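Local coordinates for protein putative phosphoglycolate phosphatase (Lactobacillus delbrueckii, PDB 2HI0) that probably hydrolyses 2-phosphoglycolate to glycolate and phosphate, as a member of the haloacid dehalogenase (HAD) superfamily of hydrolases, at residues D17-L22 against D43-F48; N27-Q32 against L94-P99; G34-F39 against L60-G65. All blocks are in the same frame, centred on the assembly; numbering follows the deposited sequence.

Interaction 1 (D17-L22 against D43-F48); sequences DTSADL and DIKNFF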
loop_
_atom_site.group_PDB
_atom_site.type_symbol
_atom_site.label_atom_id
_atom_site.label_comp_id
_atom_site.label_asym_id
_atom_site.label_seq_id
_atom_site.Cartn_x
_atom_site.Cartn_y
_atom_site.Cartn_z
ATOM N N ASP A 17 -9.500 -3.885 1.081
ATOM C CA ASP A 17 -9.423 -4.444 2.419
ATOM C C ASP A 17 -8.678 -5.795 2.268
ATOM O O ASP A 17 -9.288 -6.847 2.019
ATOM C CB ASP A 17 -10.847 -4.613 2.923
ATOM C CG ASP A 17 -10.937 -5.020 4.351
ATOM O OD1 ASP A 17 -9.917 -5.421 4.955
ATOM O OD2 ASP A 17 -12.092 -4.929 4.822
ATOM N N THR A 18 -7.343 -5.749 2.410
ATOM C CA THR A 18 -6.452 -6.882 2.067
ATOM C C THR A 18 -5.844 -7.626 3.246
ATOM O O THR A 18 -5.153 -8.637 3.045
ATOM C CB THR A 18 -5.262 -6.354 1.205
ATOM O OG1 THR A 18 -4.650 -5.289 1.882
ATOM C CG2 THR A 18 -5.704 -5.850 -0.187
ATOM N N SER A 19 -6.013 -7.090 4.478
ATOM C CA SER A 19 -5.214 -7.622 5.589
ATOM C C SER A 19 -5.500 -9.077 5.909
ATOM O O SER A 19 -4.602 -9.807 6.234
ATOM C CB SER A 19 -5.411 -6.758 6.822
ATOM O OG SER A 19 -6.767 -6.563 7.136
ATOM N N ALA A 20 -6.746 -9.515 5.754
ATOM C CA ALA A 20 -7.034 -10.934 6.033
ATOM C C ALA A 20 -6.303 -11.878 5.096
ATOM O O ALA A 20 -5.690 -12.855 5.549
ATOM C CB ALA A 20 -8.540 -11.236 5.989
ATOM N N ASP A 21 -6.348 -11.611 3.784
ATOM C CA ASP A 21 -5.723 -12.494 2.789
ATOM C C ASP A 21 -4.205 -12.421 2.931
ATOM O O ASP A 21 -3.489 -13.419 2.761
ATOM C CB ASP A 21 -6.159 -12.130 1.356
ATOM C CG ASP A 21 -7.581 -12.610 1.010
ATOM O OD1 ASP A 21 -8.164 -13.474 1.707
ATOM O OD2 ASP A 21 -8.156 -12.132 -0.002
ATOM N N LEU A 22 -3.690 -11.234 3.263
ATOM C CA LEU A 22 -2.236 -11.118 3.498
ATOM C C LEU A 22 -1.760 -11.992 4.689
ATOM O O LEU A 22 -0.701 -12.641 4.660
ATOM C CB LEU A 22 -1.826 -9.641 3.730
ATOM C CG LEU A 22 -1.787 -8.737 2.513
ATOM C CD1 LEU A 22 -1.663 -7.288 3.014
ATOM C CD2 LEU A 22 -0.683 -9.032 1.517
ATOM N N ASP A 43 -0.868 -7.784 13.297
ATOM C CA ASP A 43 0.561 -7.966 13.038
ATOM C C ASP A 43 0.823 -7.554 11.583
ATOM O O ASP A 43 1.776 -6.820 11.266
ATOM C CB ASP A 43 0.998 -9.420 13.249
ATOM C CG ASP A 43 1.001 -9.856 14.709
ATOM O OD1 ASP A 43 1.253 -9.022 15.615
ATOM O OD2 ASP A 43 0.790 -11.075 14.918
ATOM N N ILE A 44 -0.016 -8.062 10.691
ATOM C CA ILE A 44 0.189 -7.797 9.263
ATOM C C ILE A 44 0.148 -6.297 8.941
ATOM O O ILE A 44 0.861 -5.828 8.059
ATOM C CB ILE A 44 -0.837 -8.619 8.375
ATOM C CG1 ILE A 44 -0.183 -9.918 7.901
ATOM C CG2 ILE A 44 -1.382 -7.815 7.222
ATOM C CD1 ILE A 44 0.153 -10.896 9.026
ATOM N N LYS A 45 -0.703 -5.549 9.638
ATOM C CA LYS A 45 -0.771 -4.086 9.464
ATOM C C LYS A 45 0.516 -3.373 9.849
ATOM O O LYS A 45 0.790 -2.262 9.364
ATOM C CB LYS A 45 -1.962 -3.530 10.234
ATOM C CG LYS A 45 -3.306 -3.999 9.709
ATOM C CD LYS A 45 -4.443 -3.496 10.549
ATOM C CE LYS A 45 -5.764 -3.770 9.863
ATOM N NZ LYS A 45 -6.930 -3.531 10.789
ATOM N N ASN A 46 1.318 -4.033 10.681
ATOM C CA ASN A 46 2.667 -3.553 11.043
ATOM C C ASN A 46 3.757 -4.055 10.084
ATOM O O ASN A 46 4.871 -3.516 10.041
ATOM C CB ASN A 46 3.044 -3.984 12.464
ATOM C CG ASN A 46 2.355 -3.182 13.519
ATOM O OD1 ASN A 46 2.890 -2.167 14.002
ATOM N ND2 ASN A 46 1.156 -3.609 13.880
ATOM N N PHE A 47 3.484 -5.109 9.331
ATOM C CA PHE A 47 4.514 -5.628 8.432
ATOM C C PHE A 47 4.512 -5.019 7.049
ATOM O O PHE A 47 5.544 -4.738 6.494
ATOM C CB PHE A 47 4.424 -7.138 8.287
ATOM C CG PHE A 47 4.479 -7.925 9.599
ATOM C CD1 PHE A 47 5.110 -7.432 10.730
ATOM C CD2 PHE A 47 3.915 -9.207 9.638
ATOM C CE1 PHE A 47 5.119 -8.174 11.896
ATOM C CE2 PHE A 47 3.945 -9.947 10.762
ATOM C CZ PHE A 47 4.564 -9.430 11.903
ATOM N N PHE A 48 3.330 -4.823 6.498
ATOM C CA PHE A 48 3.224 -4.373 5.100
ATOM C C PHE A 48 3.258 -2.821 4.984
ATOM O O PHE A 48 3.163 -2.136 6.001
ATOM C CB PHE A 48 1.992 -5.046 4.479
ATOM C CG PHE A 48 2.218 -6.504 4.196
ATOM C CD1 PHE A 48 2.803 -6.895 3.001
ATOM C CD2 PHE A 48 1.929 -7.489 5.119
ATOM C CE1 PHE A 48 3.052 -8.205 2.745
ATOM C CE2 PHE A 48 2.197 -8.815 4.846
ATOM C CZ PHE A 48 2.757 -9.159 3.670
#
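Ile-44 meets the start of helix 19-32 with its CG2 methyl, which lies 4.0 Å from CB of Leu-22 and 3.9 Å from the carbonyl O of Ser-19; that oxygen accepts a hydrogen bond from Thr-23. CG1 of Ile-44 comes to 4.1 Å from C of Leu-22, and the side chain also touches Leu-26. Next, Lys-45 brings its CE methylene to 4.0 Å from OG of Ser-19. This is a van der Waals touch, for the ammonium group is in a salt bridge with Glu-42 one turn back. Phe-48, the first residue past the helix, closes the contact. Its CG lies anti to the carbonyl carbon (chi1 -74°), and the ring takes the isobutyl group of Leu-22 over one face. CD2 of Leu-22 forms a CH-pi contact, 4.2 Å from the centroid and 17° off the ring normal, while its CD1 approaches CG of Phe-48 at 4.1 Å. Carbonyl O of Ile-44, which accepts from the backbone N of both Phe-47 and Phe-48, lies in the plane of the Phe-48 ring at its edge. Replacing Leu-22 with an alanine would probably open a gap over that face and leave the ring freer to tilt. The phenylalanine side chain comes about 7 Å from the bound sodium ion, and Leu-22 touches Asp-12, one of the metal-site aspartates. The buried contact sets helix 41-47 against the first turn of helix 19-32, with Ala-55 of helix 52-63 also on Phe-48, at the base of a helical cap placed, as in HAD relatives, after the first core strand.

Interaction 2 (N27-Q32 against L94-P99); sequences NYAFEQ and LEVFKP. With EDO (1,2-ethanediol), chain H.
Ala-29 and Val-96 meet where helix 19-32 and helix 87-103 run close together: CG1 of Val-96 lies 3.7 Å from CA of Ala-29. The same methyl reaches CE2 of Tyr-28 at 3.8 Å and CB of Gln-32 at 4.1 Å, and so fits among three residues on one side of the opposing helix. With CG1 anti to the backbone N (chi1 180°), Val-96 directs this branch across the interface. The methyl of Ala-29 in turn rests 3.7 Å from CB of Phe-97, at the edge of that ring and near its plane. All of these are apolar contacts.

A second layer sets these groups in place. The Tyr-28 side chain crosses that of Val-96 at about a right angle; CG of Gln-32 lies over one face of the tyrosine ring, which also stacks with Tyr-100. Gln-32 bends at chi2 (-67°), its CB pointing at the other helix while its amide leads away. Phe-97 lies against Ala-25 and Leu-26 one turn earlier in helix 19-32, and Val-93 of helix 87-103 also packs on Ala-29. At the outer surface, OE1 of Glu-31 accepts a 2.6 Å hydrogen bond from O1 of a 1,2-ethanediol, probably a crystallisation additive.

The short axes approach to 8.4 Å, with N-to-C directions 151° apart. A small alanine at the nearest CA pair, Ala-29 and Phe-97, 5.0 Å apart, suits so close an approach. This is an antiparallel helix pair within the helical cap inserted after the first strand of the HAD core, as in phosphoglycolate phosphatase relatives.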
loop_
_atom_site.group_PDB
_atom_site.type_symbol
_atom_site.label_atom_id
_atom_site.label_comp_id
_atom_site.label_asym_id
_atom_site.label_seq_id
_atom_site.Cartn_x
_atom_site.Cartn_y
_atom_site.Cartn_z
ATOM N N ASN A 27 1.064 -16.490 6.952
ATOM C CA ASN A 27 1.092 -17.628 7.838
ATOM C C ASN A 27 1.335 -18.943 7.099
ATOM O O ASN A 27 2.122 -19.780 7.550
ATOM C CB ASN A 27 -0.177 -17.731 8.687
ATOM C CG ASN A 27 -0.205 -16.731 9.837
ATOM O OD1 ASN A 27 0.833 -16.368 10.390
ATOM N ND2 ASN A 27 -1.406 -16.269 10.186
ATOM N N TYR A 28 0.708 -19.096 5.919
ATOM C CA TYR A 28 0.986 -20.249 5.043
ATOM C C TYR A 28 2.477 -20.396 4.702
ATOM O O TYR A 28 3.063 -21.464 4.841
ATOM C CB TYR A 28 0.148 -20.180 3.765
ATOM C CG TYR A 28 0.405 -21.361 2.816
ATOM C CD1 TYR A 28 -0.315 -22.546 2.941
ATOM C CD2 TYR A 28 1.311 -21.251 1.809
ATOM C CE1 TYR A 28 -0.074 -23.599 2.092
ATOM C CE2 TYR A 28 1.577 -22.300 0.966
ATOM C CZ TYR A 28 0.864 -23.479 1.106
ATOM O OH TYR A 28 1.074 -24.532 0.249
ATOM N N ALA A 29 3.075 -19.293 4.222
ATOM C CA ALA A 29 4.478 -19.237 3.791
ATOM C C ALA A 29 5.428 -19.563 4.946
ATOM O O ALA A 29 6.424 -20.288 4.821
ATOM C CB ALA A 29 4.788 -17.828 3.230
ATOM N N PHE A 30 5.162 -18.953 6.094
ATOM C CA PHE A 30 5.918 -19.183 7.323
ATOM C C PHE A 30 5.832 -20.644 7.739
ATOM O O PHE A 30 6.822 -21.292 8.017
ATOM C CB PHE A 30 5.461 -18.252 8.468
ATOM C CG PHE A 30 6.307 -16.964 8.569
ATOM C CD1 PHE A 30 6.413 -16.151 7.473
ATOM C CD2 PHE A 30 7.036 -16.634 9.714
ATOM C CE1 PHE A 30 7.162 -15.005 7.464
ATOM C CE2 PHE A 30 7.825 -15.478 9.715
ATOM C CZ PHE A 30 7.880 -14.673 8.578
ATOM N N GLU A 31 4.625 -21.173 7.760
ATOM C CA GLU A 31 4.465 -22.576 8.148
ATOM C C GLU A 31 5.238 -23.512 7.190
ATOM O O GLU A 31 5.915 -24.459 7.637
ATOM C CB GLU A 31 2.974 -22.942 8.127
ATOM C CG GLU A 31 2.692 -24.393 8.496
ATOM C CD GLU A 31 1.216 -24.724 8.627
ATOM O OE1 GLU A 31 0.426 -24.449 7.694
ATOM O OE2 GLU A 31 0.894 -25.333 9.678
ATOM N N GLN A 32 5.103 -23.258 5.878
ATOM C CA GLN A 32 5.805 -24.051 4.884
ATOM C C GLN A 32 7.336 -24.043 5.003
ATOM O O GLN A 32 8.005 -24.942 4.522
ATOM C CB GLN A 32 5.433 -23.657 3.447
ATOM C CG GLN A 32 4.042 -24.053 3.070
ATOM C CD GLN A 32 3.866 -25.539 2.988
ATOM O OE1 GLN A 32 4.655 -26.221 2.315
ATOM N NE2 GLN A 32 2.836 -26.076 3.662
ATOM N N LEU A 94 9.832 -15.754 0.762
ATOM C CA LEU A 94 9.152 -15.081 -0.373
ATOM C C LEU A 94 8.896 -16.024 -1.531
ATOM O O LEU A 94 7.931 -15.866 -2.307
ATOM C CB LEU A 94 9.958 -13.880 -0.835
ATOM C CG LEU A 94 9.873 -12.639 0.059
ATOM C CD1 LEU A 94 10.816 -11.560 -0.451
ATOM C CD2 LEU A 94 8.459 -12.109 0.048
ATOM N N GLU A 95 9.764 -17.029 -1.688
ATOM C CA GLU A 95 9.604 -18.004 -2.759
ATOM C C GLU A 95 8.235 -18.725 -2.669
ATOM O O GLU A 95 7.637 -19.081 -3.696
ATOM C CB GLU A 95 10.736 -19.023 -2.665
ATOM C CG GLU A 95 10.705 -20.061 -3.771
ATOM C CD GLU A 95 11.870 -21.049 -3.716
ATOM O OE1 GLU A 95 12.508 -21.197 -2.648
ATOM O OE2 GLU A 95 12.121 -21.700 -4.750
ATOM N N VAL A 96 7.768 -18.937 -1.449
ATOM C CA VAL A 96 6.447 -19.497 -1.183
ATOM C C VAL A 96 5.386 -18.409 -1.154
ATOM O O VAL A 96 4.356 -18.531 -1.783
ATOM C CB VAL A 96 6.428 -20.277 0.168
ATOM C CG1 VAL A 96 5.018 -20.869 0.461
ATOM C CG2 VAL A 96 7.573 -21.346 0.164
ATOM N N PHE A 97 5.651 -17.333 -0.420
ATOM C CA PHE A 97 4.638 -16.284 -0.233
ATOM C C PHE A 97 4.137 -15.600 -1.530
ATOM O O PHE A 97 2.911 -15.378 -1.708
ATOM C CB PHE A 97 5.179 -15.198 0.675
ATOM C CG PHE A 97 4.211 -14.057 0.888
ATOM C CD1 PHE A 97 3.157 -14.166 1.800
ATOM C CD2 PHE A 97 4.359 -12.892 0.187
ATOM C CE1 PHE A 97 2.262 -13.118 1.958
ATOM C CE2 PHE A 97 3.446 -11.865 0.334
ATOM C CZ PHE A 97 2.407 -11.967 1.231
ATOM N N LYS A 98 5.071 -15.211 -2.405
ATOM C CA LYS A 98 4.662 -14.417 -3.573
ATOM C C LYS A 98 3.647 -15.149 -4.468
ATOM O O LYS A 98 2.563 -14.656 -4.738
ATOM C CB LYS A 98 5.892 -13.938 -4.344
ATOM C CG LYS A 98 6.656 -12.886 -3.555
ATOM C CD LYS A 98 7.716 -12.140 -4.380
ATOM C CE LYS A 98 7.170 -11.620 -5.721
ATOM N NZ LYS A 98 8.037 -10.552 -6.310
ATOM N N PRO A 99 3.965 -16.355 -4.902
ATOM C CA PRO A 99 2.988 -17.075 -5.726
ATOM C C PRO A 99 1.727 -17.483 -4.965
ATOM O O PRO A 99 0.598 -17.390 -5.503
ATOM C CB PRO A 99 3.746 -18.312 -6.194
ATOM C CG PRO A 99 4.884 -18.439 -5.263
ATOM C CD PRO A 99 5.233 -17.096 -4.750
HETATM C C1 EDO H . -0.772 -21.610 8.515
HETATM O O1 EDO H . -1.482 -22.624 7.825
HETATM C C2 EDO H . -1.696 -21.083 9.609
HETATM O O2 EDO H . -1.974 -22.047 10.634
#

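Interaction 3 (G34-F39 against L60-G65); sequences GHRHDF and LAYEAG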
loop_
_atom_site.group_PDB
_atom_site.type_symbol
_atom_site.label_atom_id
_atom_site.label_comp_id
_atom_site.label_asym_id
_atom_site.label_seq_id
_atom_site.Cartn_x
_atom_site.Cartn_y
_atom_site.Cartn_z
ATOM N N GLY A 34 8.939 -23.595 8.051
ATOM C CA GLY A 34 9.353 -24.014 9.382
ATOM C C GLY A 34 9.290 -22.966 10.475
ATOM O O GLY A 34 9.855 -23.181 11.569
ATOM N N HIS A 35 8.574 -21.870 10.239
ATOM C CA HIS A 35 8.508 -20.750 11.181
ATOM C C HIS A 35 7.187 -20.773 11.943
ATOM O O HIS A 35 6.301 -21.535 11.590
ATOM C CB HIS A 35 8.638 -19.426 10.459
ATOM C CG HIS A 35 10.005 -19.200 9.918
ATOM N ND1 HIS A 35 11.024 -18.704 10.700
ATOM C CD2 HIS A 35 10.552 -19.480 8.712
ATOM C CE1 HIS A 35 12.133 -18.639 9.986
ATOM N NE2 HIS A 35 11.884 -19.121 8.781
ATOM N N ARG A 36 7.094 -19.988 13.018
ATOM C CA ARG A 36 5.845 -19.669 13.720
ATOM C C ARG A 36 4.866 -19.149 12.686
ATOM O O ARG A 36 5.277 -18.428 11.771
ATOM C CB ARG A 36 6.094 -18.590 14.819
ATOM C CG ARG A 36 5.353 -17.242 14.677
ATOM C CD ARG A 36 5.727 -16.245 15.779
ATOM N NE ARG A 36 4.573 -15.444 16.209
ATOM C CZ ARG A 36 4.616 -14.417 17.061
ATOM N NH1 ARG A 36 5.751 -13.991 17.583
ATOM N NH2 ARG A 36 3.494 -13.785 17.380
ATOM N N HIS A 37 3.585 -19.449 12.833
ATOM C CA HIS A 37 2.616 -19.109 11.791
ATOM C C HIS A 37 1.234 -18.783 12.346
ATOM O O HIS A 37 0.197 -19.217 11.810
ATOM C CB HIS A 37 2.523 -20.294 10.788
ATOM C CG HIS A 37 2.389 -21.633 11.434
ATOM N ND1 HIS A 37 3.480 -22.409 11.758
ATOM C CD2 HIS A 37 1.297 -22.329 11.832
ATOM C CE1 HIS A 37 3.055 -23.528 12.333
ATOM N NE2 HIS A 37 1.735 -23.506 12.381
ATOM N N ASP A 38 1.243 -17.981 13.393
ATOM C CA ASP A 38 0.021 -17.530 14.052
ATOM C C ASP A 38 -0.048 -16.002 14.091
ATOM O O ASP A 38 -0.531 -15.431 15.054
ATOM C CB ASP A 38 -0.008 -18.082 15.474
ATOM C CG ASP A 38 1.214 -17.611 16.298
ATOM O OD1 ASP A 38 2.099 -16.908 15.729
ATOM O OD2 ASP A 38 1.281 -17.938 17.506
ATOM N N PHE A 39 0.442 -15.329 13.052
ATOM C CA PHE A 39 0.306 -13.863 12.982
ATOM C C PHE A 39 -1.159 -13.467 12.866
ATOM O O PHE A 39 -1.965 -14.195 12.269
ATOM C CB PHE A 39 1.060 -13.252 11.812
ATOM C CG PHE A 39 2.557 -13.480 11.844
ATOM C CD1 PHE A 39 3.338 -12.935 12.855
ATOM C CD2 PHE A 39 3.187 -14.173 10.822
ATOM C CE1 PHE A 39 4.725 -13.077 12.862
ATOM C CE2 PHE A 39 4.568 -14.333 10.805
ATOM C CZ PHE A 39 5.346 -13.772 11.851
ATOM N N LEU A 60 9.906 -11.827 10.304
ATOM C CA LEU A 60 10.958 -12.672 10.870
ATOM C C LEU A 60 11.531 -12.045 12.145
ATOM O O LEU A 60 11.808 -12.746 13.107
ATOM C CB LEU A 60 12.066 -12.960 9.845
ATOM C CG LEU A 60 11.729 -13.897 8.692
ATOM C CD1 LEU A 60 12.840 -13.900 7.605
ATOM C CD2 LEU A 60 11.501 -15.351 9.239
ATOM N N ALA A 61 11.711 -10.726 12.147
ATOM C CA ALA A 61 12.237 -10.042 13.351
ATOM C C ALA A 61 11.228 -10.140 14.487
ATOM O O ALA A 61 11.602 -10.363 15.647
ATOM C CB ALA A 61 12.508 -8.566 13.022
ATOM N N TYR A 62 9.952 -9.974 14.149
ATOM C CA TYR A 62 8.904 -10.085 15.147
ATOM C C TYR A 62 8.869 -11.508 15.721
ATOM O O TYR A 62 8.789 -11.681 16.968
ATOM C CB TYR A 62 7.562 -9.685 14.539
ATOM C CG TYR A 62 6.538 -9.416 15.573
ATOM C CD1 TYR A 62 6.644 -8.288 16.369
ATOM C CD2 TYR A 62 5.458 -10.275 15.756
ATOM C CE1 TYR A 62 5.685 -7.994 17.343
ATOM C CE2 TYR A 62 4.485 -9.993 16.731
ATOM C CZ TYR A 62 4.629 -8.849 17.537
ATOM O OH TYR A 62 3.709 -8.545 18.517
ATOM N N GLU A 63 8.980 -12.528 14.871
ATOM C CA GLU A 63 9.067 -13.910 15.364
ATOM C C GLU A 63 10.251 -14.052 16.354
ATOM O O GLU A 63 10.157 -14.749 17.368
ATOM C CB GLU A 63 9.249 -14.916 14.234
ATOM C CG GLU A 63 9.410 -16.354 14.698
ATOM C CD GLU A 63 9.779 -17.327 13.570
ATOM O OE1 GLU A 63 10.503 -16.937 12.609
ATOM O OE2 GLU A 63 9.377 -18.505 13.684
ATOM N N ALA A 64 11.353 -13.362 16.057
ATOM C CA ALA A 64 12.589 -13.434 16.858
ATOM C C ALA A 64 12.547 -12.597 18.155
ATOM O O ALA A 64 13.472 -12.658 18.956
ATOM C CB ALA A 64 13.772 -13.023 16.005
ATOM N N GLY A 65 11.497 -11.793 18.331
ATOM C CA GLY A 65 11.252 -11.059 19.577
ATOM C C GLY A 65 11.313 -9.546 19.486
ATOM O O GLY A 65 11.251 -8.878 20.530
HETATM O O HOH W 1 7.761 -15.809 18.289
#
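Glu-63 stretches out to His-35 and Arg-36, its CG anti to the backbone N (chi1 177°) and the chain extended beyond, while His-35 turns its ring to meet it with CG beside its own backbone N (chi1 -70°). The carboxylate grips the loop twice. OE1 takes a 2.7 Å bond from ND1 of His-35 on its syn lone pair; the bond is bent, 138° at the hydrogen, and tilted from the imidazole plane. OE2 is met from above the carboxylate plane by the backbone N of Arg-36, a straighter bond of 2.8 Å. Over one face of the His-35 ring, CD2 of Leu-60 makes a CH-pi contact 3.7 Å from the centroid.

Arg-36 is modelled in two conformers; in one, CD lies 3.8 Å from CG of Glu-63, NE forms a 2.9 Å salt bridge with OD1 of Asp-38, and a water joins NH1 to the carbonyl O of Glu-63. Deeper in, the rings of Phe-39 and Tyr-62 touch at their edges, CE1 to CD2 at 4.1 Å.

Gly-34 and Gly-65 are each the positive-phi residue of a Schellman motif, ending helices 19-32 and 52-63. The loop between helices 19-32 and 41-47 packs on the last turn of helix 52-63; both lie in what is probably the helical cap of the HAD fold, and NE2 of His-35 bonds to Glu-89 of helix 87-103.

In the fold
The three contacts lie on one side of the chain's centre and tie together four helices. Interaction 1 is the most buried and lies nearest the metal site; interactions 2 and 3 are partly buried and farther out. Interactions 1 and 2 share helix 19-32, at its beginning and its end, and meet where the rings of Phe-48 and Phe-97 touch. Interaction 3 takes up the loop that follows, joined to interaction 2 by a probable hydrogen bond from Phe-39 N to Asn-27 OD1 and to interaction 1 by Phe-39 against Phe-47. Chemistry shifts accordingly: van der Waals contacts in 1 and 2, CH-pi in 1; in 3 a CH-pi contact joins carboxylate bonds and a water.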